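PDB 3LHI: putative 6-phosphogluconolactonase from Neisseria gonorrhoeae, which probably hydrolyses 6-phosphogluconolactone to 6-phosphogluconate, the second step in the oxidative stage of the pentose phosphate pathway. Local coordinates for residues Val37-Gly42 with Gly64-Asp69; Ala142-Lys147 with Arg175-Leu180. All coordinates share one frame; numbering follows the deposited sequence. Where two conformers were deposited one is given.

Contact 1. Residues Val37-Gly42 with Gly64-Asp69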
ATOM      1  N   VAL A  37      -2.287 -11.891  -4.976  1.00 11.16           N
ATOM      2  CA  VAL A  37      -1.223 -10.983  -4.503  1.00 11.27           C
ATOM      3  C   VAL A  37      -1.877  -9.823  -3.772  1.00 10.38           C
ATOM      4  O   VAL A  37      -2.769  -9.150  -4.308  1.00 11.83           O
ATOM      5  CB  VAL A  37      -0.324 -10.517  -5.634  1.00 11.56           C
ATOM      6  CG1 VAL A  37       0.694  -9.429  -5.121  1.00 13.60           C
ATOM      7  CG2 VAL A  37       0.384 -11.714  -6.273  1.00 14.33           C
ATOM      8  N   LEU A  38      -1.431  -9.619  -2.521  1.00 10.43           N
ATOM      9  CA  LEU A  38      -1.889  -8.534  -1.660  1.00  9.97           C
ATOM     10  C   LEU A  38      -0.722  -7.534  -1.471  1.00 10.17           C
ATOM     11  O   LEU A  38       0.407  -7.947  -1.104  1.00 11.27           O
ATOM     12  CB  LEU A  38      -2.182  -9.144  -0.277  1.00 11.41           C
ATOM     13  CG  LEU A  38      -2.478  -8.176   0.878  1.00 10.25           C
ATOM     14  CD1 LEU A  38      -3.811  -7.455   0.603  1.00 11.95           C
ATOM     15  CD2 LEU A  38      -2.505  -8.860   2.233  1.00 11.48           C
ATOM     16  N   ALA A  39      -0.982  -6.245  -1.690  1.00 10.00           N
ATOM     17  CA  ALA A  39      -0.005  -5.194  -1.393  1.00  9.93           C
ATOM     18  C   ALA A  39      -0.592  -4.363  -0.246  1.00  9.51           C
ATOM     19  O   ALA A  39      -1.748  -3.948  -0.283  1.00 10.96           O
ATOM     20  CB  ALA A  39       0.268  -4.312  -2.648  1.00 10.91           C
ATOM     21  N   VAL A  40       0.231  -4.128   0.785  1.00  9.60           N
ATOM     22  CA  VAL A  40      -0.168  -3.333   1.934  1.00 10.36           C
ATOM     23  C   VAL A  40       0.739  -2.111   2.099  1.00  9.03           C
ATOM     24  O   VAL A  40       1.868  -2.079   1.624  1.00 10.55           O
ATOM     25  CB  VAL A  40      -0.149  -4.187   3.241  1.00  9.73           C
ATOM     26  CG1 VAL A  40      -1.100  -5.408   3.090  1.00 12.09           C
ATOM     27  CG2 VAL A  40       1.278  -4.648   3.602  1.00 10.90           C
ATOM     28  N   SER A  41       0.192  -1.150   2.837  1.00 10.73           N
ATOM     29  CA  SER A  41       0.908   0.068   3.195  1.00 11.27           C
ATOM     30  C   SER A  41       1.377  -0.003   4.648  1.00 12.06           C
ATOM     31  O   SER A  41       0.806  -0.743   5.461  1.00 12.95           O
ATOM     32  CB  SER A  41       0.031   1.288   2.930  1.00 12.05           C
ATOM     33  OG  SER A  41      -0.291   1.389   1.546  1.00 12.61           O
ATOM     34  N   GLY A  42       2.357   0.833   4.993  1.00 14.68           N
ATOM     35  CA  GLY A  42       2.940   0.833   6.319  1.00 14.21           C
ATOM     36  C   GLY A  42       2.412   1.930   7.188  1.00 14.55           C
ATOM     37  O   GLY A  42       1.278   2.369   7.084  1.00 15.93           O
ATOM     38  N   GLY A  64       0.718 -14.166  -2.273  1.00 11.86           N
ATOM     39  CA  GLY A  64       1.923 -13.350  -2.162  1.00 12.10           C
ATOM     40  C   GLY A  64       1.571 -12.063  -1.466  1.00 11.29           C
ATOM     41  O   GLY A  64       0.507 -11.523  -1.714  1.00 13.39           O
ATOM     42  N   ILE A  65       2.443 -11.614  -0.559  1.00 11.55           N
ATOM     43  CA  ILE A  65       2.253 -10.345   0.133  1.00 11.48           C
ATOM     44  C   ILE A  65       3.452  -9.459  -0.164  1.00 10.07           C
ATOM     45  O   ILE A  65       4.600  -9.899  -0.149  1.00 11.32           O
ATOM     46  CB  ILE A  65       2.090 -10.526   1.684  1.00 11.22           C
ATOM     47  CG1 ILE A  65       0.874 -11.394   1.963  1.00 11.13           C
ATOM     48  CG2 ILE A  65       1.938  -9.113   2.346  1.00 12.45           C
ATOM     49  CD1 ILE A  65       0.582 -11.646   3.426  1.00 12.88           C
ATOM     50  N   THR A  66       3.164  -8.197  -0.430  1.00 11.31           N
ATOM     51  CA  THR A  66       4.181  -7.215  -0.694  1.00 11.48           C
ATOM     52  C   THR A  66       3.701  -5.853  -0.194  1.00 10.60           C
ATOM     53  O   THR A  66       2.689  -5.729   0.491  1.00 11.11           O
ATOM     54  CB  THR A  66       4.473  -7.178  -2.206  1.00 11.65           C
ATOM     55  OG1 THR A  66       5.738  -6.512  -2.441  1.00 13.03           O
ATOM     56  CG2 THR A  66       3.351  -6.523  -3.060  1.00 14.78           C
ATOM     57  N   LEU A  67       4.486  -4.839  -0.522  1.00 11.31           N
ATOM     58  CA  LEU A  67       4.246  -3.470  -0.111  1.00 11.00           C
ATOM     59  C   LEU A  67       3.823  -2.543  -1.213  1.00 10.24           C
ATOM     60  O   LEU A  67       4.308  -2.682  -2.341  1.00 13.03           O
ATOM     61  CB  LEU A  67       5.548  -2.904   0.477  1.00 11.36           C
ATOM     62  CG  LEU A  67       6.114  -3.610   1.670  1.00 13.99           C
ATOM     63  CD1 LEU A  67       7.536  -3.148   2.014  1.00 15.75           C
ATOM     64  CD2 LEU A  67       5.194  -3.411   2.835  1.00 15.69           C
ATOM     65  N   ALA A  68       3.006  -1.569  -0.877  1.00 10.28           N
ATOM     66  CA  ALA A  68       2.656  -0.488  -1.815  1.00 10.39           C
ATOM     67  C   ALA A  68       3.841   0.469  -1.981  1.00 11.04           C
ATOM     68  O   ALA A  68       3.945   1.145  -3.018  1.00 11.45           O
ATOM     69  CB  ALA A  68       1.462   0.293  -1.284  1.00 13.03           C
ATOM     70  N   ASP A  69       4.705   0.546  -0.965  1.00  9.77           N
ATOM     71  CA  ASP A  69       5.825   1.452  -0.950  1.00 10.16           C
ATOM     72  C   ASP A  69       6.764   1.030   0.162  1.00 10.48           C
ATOM     73  O   ASP A  69       6.340   0.373   1.120  1.00 11.20           O
ATOM     74  CB  ASP A  69       5.437   2.939  -0.829  1.00 10.80           C
ATOM     75  CG  ASP A  69       4.842   3.295   0.494  1.00 12.49           C
ATOM     76  OD1 ASP A  69       3.859   2.667   0.892  1.00 17.17           O
ATOM     77  OD2 ASP A  69       5.326   4.256   1.131  1.00 13.56           O
TER
HETATM   78  O   HOH W   1       3.124   3.022   3.400  1.00 20.42           O
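Leu-38 and Ile-65 stand side by side on neighbouring parallel strands of a beta-alpha-beta unit, strand 36-40, helix 47-54 and strand 63-71, deep in the Rossmann-like core of this isomerase/lactonase family. The strand axes diverge by 26°, and four backbone hydrogen bonds, Leu-38 N to Gly-64 O, Thr-66 N to Leu-38 O, Val-40 N to Thr-66 O and Ala-68 N to Val-40 O, fix the parallel register.

On one face Leu-38 CD2 lies 4.2 Å from Ile-65 CG1. Further along, Val-40 CG2 comes within 4.2 Å of Leu-67 CD2, the two side chains meeting at a slant, and helix 81-88 packs here through Val-85. With chi1 at -58°, this CG2 sits between the backbone N and carbonyl carbon of Val-40, which brings it 3.6 Å from Thr-66 O.

The other face carries smaller groups. Thr-66 turns its methyl toward Ala-39, CG2 being 3.8 Å from Ala-39 CB, because chi1 of -163° sets OG1 opposite the backbone N and sends it to the carbonyl of Ile-100.

Beyond Val-40, where strand 36-40 ends and strand 63-71 is interrupted, Ser-41 OG rests 3.5 Å from Ala-68 CB while bonding to Ile-132 O. Asp-69, whose OD2 is hydrogen-bonded to Ser-143 OG, spans to segment 37-42 through one water, which donates to Asp-69 OD1 at 2.6 Å and accepts from Gly-42 N at 2.8 Å.

Contact 2. Residues Ala142-Lys147 with Arg175-Leu180; sequences ASIFPK and RISMTL
Ser-143 and Ser-177 bring the loop between strand 130-133 and helix 151-155 against strand 175-178, a beta strand of the mixed sheet that runs antiparallel to both 63-71 and 163-166. The touching parts run 100° apart, so the loop crosses the strand instead of extending the sheet.

Two hydrogen bonds join the segments. Ser-143 N donates to Ser-177 OG at 3.0 Å, the straighter bond of the two; that OG is anti to its own backbone N, where it also donates to Met-178 O at 2.8 Å. One hydroxyl thus accepts from the loop and donates to its own strand. Arg-175 NH1 reaches Ser-143 OG at 3.0 Å in a more bent bond, 138° at the hydrogen, with the oxygen tilted from the guanidinium plane. Asp-69 OD2 also bonds this Ser-143 OG, and Pro-172 O takes Arg-175 NH2.

The arginine chain, bent at chi2, sets its guanidinium beside the Phe-145 ring. That ring presents its CE2-CZ edge to one face of the guanidinium, the two planes 87° apart, with Phe-145 CE2 3.6 Å from Arg-175 NH1. The ring is also stacked with His-140.

Van der Waals contact makes up the rest: Ser-143 CB lies 3.5 Å from Arg-175 CB, Ala-142 CB touches Ser-177 OG, and Ile-144, its chain extended beyond CG1, puts CD1 3.5 Å from Met-178 O.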
ATOM      1  N   ALA A 142       0.746   5.791  -1.055  1.00 10.76           N
ATOM      2  CA  ALA A 142       1.979   5.052  -1.295  1.00 10.61           C
ATOM      3  C   ALA A 142       3.163   5.956  -0.941  1.00 10.67           C
ATOM      4  O   ALA A 142       3.122   6.529   0.148  1.00 11.64           O
ATOM      5  CB  ALA A 142       1.971   4.463  -2.716  1.00 11.74           C
ATOM      6  N   SER A 143       4.201   6.034  -1.766  1.00 10.87           N
ATOM      7  CA  SER A 143       5.199   7.063  -1.582  1.00  9.64           C
ATOM      8  C   SER A 143       5.147   7.997  -2.799  1.00 10.16           C
ATOM      9  O   SER A 143       6.187   8.526  -3.229  1.00 11.26           O
ATOM     10  CB  SER A 143       6.590   6.502  -1.301  1.00 10.58           C
ATOM     11  OG  SER A 143       6.762   6.144   0.076  1.00 11.39           O
ATOM     12  N   ILE A 144       3.936   8.312  -3.257  1.00 11.46           N
ATOM     13  CA  ILE A 144       3.737   9.337  -4.277  1.00 11.34           C
ATOM     14  C   ILE A 144       3.493  10.663  -3.537  1.00 12.12           C
ATOM     15  O   ILE A 144       2.386  11.012  -3.171  1.00 13.06           O
ATOM     16  CB  ILE A 144       2.589   8.995  -5.214  1.00 11.26           C
ATOM     17  CG1 ILE A 144       2.809   7.619  -5.818  1.00 12.49           C
ATOM     18  CG2 ILE A 144       2.470  10.090  -6.283  1.00 12.83           C
ATOM     19  CD1 ILE A 144       1.586   7.092  -6.656  1.00 15.05           C
ATOM     20  N   PHE A 145       4.595  11.313  -3.235  1.00 12.16           N
ATOM     21  CA  PHE A 145       4.608  12.540  -2.468  1.00 12.66           C
ATOM     22  C   PHE A 145       4.521  13.775  -3.405  1.00 12.23           C
ATOM     23  O   PHE A 145       5.156  13.783  -4.458  1.00 13.35           O
ATOM     24  CB  PHE A 145       5.901  12.648  -1.670  1.00 13.79           C
ATOM     25  CG  PHE A 145       5.929  11.803  -0.412  1.00 12.21           C
ATOM     26  CD1 PHE A 145       5.487  12.332   0.765  1.00 13.69           C
ATOM     27  CD2 PHE A 145       6.416  10.489  -0.426  1.00 12.62           C
ATOM     28  CE1 PHE A 145       5.517  11.551   1.940  1.00 13.83           C
ATOM     29  CE2 PHE A 145       6.430   9.717   0.708  1.00 12.82           C
ATOM     30  CZ  PHE A 145       5.979  10.253   1.911  1.00 13.25           C
ATOM     31  N   PRO A 146       3.732  14.785  -3.024  1.00 13.15           N
ATOM     32  CA  PRO A 146       3.480  15.899  -3.959  1.00 13.88           C
ATOM     33  C   PRO A 146       4.697  16.728  -4.344  1.00 14.85           C
ATOM     34  O   PRO A 146       4.709  17.308  -5.438  1.00 17.26           O
ATOM     35  CB  PRO A 146       2.443  16.722  -3.225  1.00 14.38           C
ATOM     36  CG  PRO A 146       2.675  16.407  -1.761  1.00 14.37           C
ATOM     37  CD  PRO A 146       3.029  14.969  -1.743  1.00 13.62           C
ATOM     38  N   LYS A 147       5.720  16.805  -3.505  1.00 14.30           N
ATOM     39  CA  LYS A 147       6.940  17.555  -3.835  1.00 14.77           C
ATOM     40  C   LYS A 147       8.063  16.692  -4.384  1.00 15.19           C
ATOM     41  O   LYS A 147       9.146  17.172  -4.680  1.00 17.30           O
ATOM     42  CB  LYS A 147       7.446  18.339  -2.596  1.00 16.69           C
ATOM     43  CG  LYS A 147       6.413  19.321  -2.077  1.00 21.23           C
ATOM     44  CD  LYS A 147       6.983  20.223  -1.035  1.00 27.38           C
ATOM     45  CE  LYS A 147       5.927  21.264  -0.557  1.00 34.41           C
ATOM     46  NZ  LYS A 147       4.455  20.993  -0.934  1.00 41.33           N
ATOM     47  N   ARG A 175      12.521   6.454  -1.329  1.00 11.32           N
ATOM     48  CA  ARG A 175      11.451   5.479  -1.357  1.00 10.46           C
ATOM     49  C   ARG A 175      11.382   4.735  -2.672  1.00 10.65           C
ATOM     50  O   ARG A 175      11.777   5.274  -3.746  1.00 11.59           O
ATOM     51  CB  ARG A 175      10.096   6.190  -1.201  1.00 10.49           C
ATOM     52  CG  ARG A 175       9.991   7.168  -0.048  1.00 11.56           C
ATOM     53  CD  ARG A 175      10.210   6.502   1.284  1.00 11.60           C
ATOM     54  NE  ARG A 175      10.097   7.431   2.424  1.00 11.61           N
ATOM     55  CZ  ARG A 175       8.980   7.707   3.057  1.00 12.00           C
ATOM     56  NH1 ARG A 175       7.823   7.111   2.728  1.00 12.05           N
ATOM     57  NH2 ARG A 175       9.021   8.536   4.099  1.00 12.78           N
ATOM     58  N   ILE A 176      10.763   3.573  -2.613  0.50 10.63           N
ATOM     59  CA  ILE A 176      10.319   2.875  -3.795  0.50 10.32           C
ATOM     60  C   ILE A 176       8.804   2.751  -3.652  0.50 10.85           C
ATOM     61  O   ILE A 176       8.329   2.266  -2.620  0.50 10.26           O
ATOM     62  CB  ILE A 176      11.073   1.529  -4.023  0.50 11.34           C
ATOM     63  CG1 ILE A 176      10.523   0.806  -5.253  0.50 12.64           C
ATOM     64  CG2 ILE A 176      11.080   0.631  -2.770  0.50 14.81           C
ATOM     65  CD1 ILE A 176      11.241  -0.495  -5.520  0.50 16.27           C
ATOM     66  N   SER A 177       8.061   3.191  -4.683  1.00 10.40           N
ATOM     67  CA  SER A 177       6.596   3.269  -4.667  1.00 10.58           C
ATOM     68  C   SER A 177       5.995   2.589  -5.856  1.00 10.12           C
ATOM     69  O   SER A 177       6.500   2.663  -6.983  1.00 11.15           O
ATOM     70  CB  SER A 177       6.130   4.688  -4.689  1.00 11.04           C
ATOM     71  OG  SER A 177       4.757   4.850  -4.442  1.00 11.42           O
HETATM   72  N   MSE A 178       4.841   1.965  -5.626  1.00 10.03           N
HETATM   73  CA  MSE A 178       3.954   1.698  -6.752  1.00 10.03           C
HETATM   74  C   MSE A 178       3.635   3.030  -7.451  1.00 10.84           C
HETATM   75  O   MSE A 178       3.462   4.098  -6.840  1.00 10.94           O
HETATM   76  CB  MSE A 178       2.671   1.062  -6.250  1.00 10.30           C
HETATM   77  CG  MSE A 178       2.789  -0.414  -5.896  1.00 11.26           C
HETATM   78 SE   MSE A 178       1.191  -1.236  -5.238  0.75 11.58          SE
HETATM   79  CE  MSE A 178       0.226  -1.368  -6.872  1.00 10.92           C
ATOM     80  N   THR A 179       3.480   2.940  -8.745  1.00 10.49           N
ATOM     81  CA  THR A 179       3.082   4.047  -9.575  1.00  9.93           C
ATOM     82  C   THR A 179       1.583   4.236  -9.612  1.00  9.35           C
ATOM     83  O   THR A 179       0.807   3.321  -9.202  1.00 10.78           O
ATOM     84  CB  THR A 179       3.608   3.860 -10.997  1.00 10.59           C
ATOM     85  OG1 THR A 179       2.987   2.654 -11.497  1.00 11.42           O
ATOM     86  CG2 THR A 179       5.123   3.803 -11.081  1.00 12.54           C
ATOM     87  N   LEU A 180       1.100   5.367 -10.085  1.00 10.80           N
ATOM     88  CA  LEU A 180      -0.318   5.558 -10.288  1.00 10.65           C
ATOM     89  C   LEU A 180      -0.927   4.464 -11.178  1.00 10.79           C
ATOM     90  O   LEU A 180      -2.009   3.943 -10.880  1.00 11.50           O
ATOM     91  CB  LEU A 180      -0.592   6.947 -10.839  1.00 11.96           C
ATOM     92  CG  LEU A 180      -2.045   7.300 -11.050  1.00 13.25           C
ATOM     93  CD1 LEU A 180      -2.914   7.194  -9.808  1.00 15.11           C
ATOM     94  CD2 LEU A 180      -2.119   8.700 -11.673  1.00 16.47           C
TER

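In the fold
Both contacts are buried, but the centre of contact 1 lies about 5 Å from the centre of the chain, that of contact 2 about 10 Å. Contact 1 is strand pairing, secured by backbone bonds, with the larger aliphatic side chains, Leu-38, Ile-65 and Leu-67, on one face; contact 2 sets a loop across a strand and relies on serine hydroxyls and a guanidinium. They share the sheet, since strands 63-71 and 175-178 are antiparallel neighbours in it, and Met-178 N lies 2.9 Å from Ala-68 O, a probable hydrogen bond. The carboxylate of Asp-69 ties them further, one oxygen serving each contact.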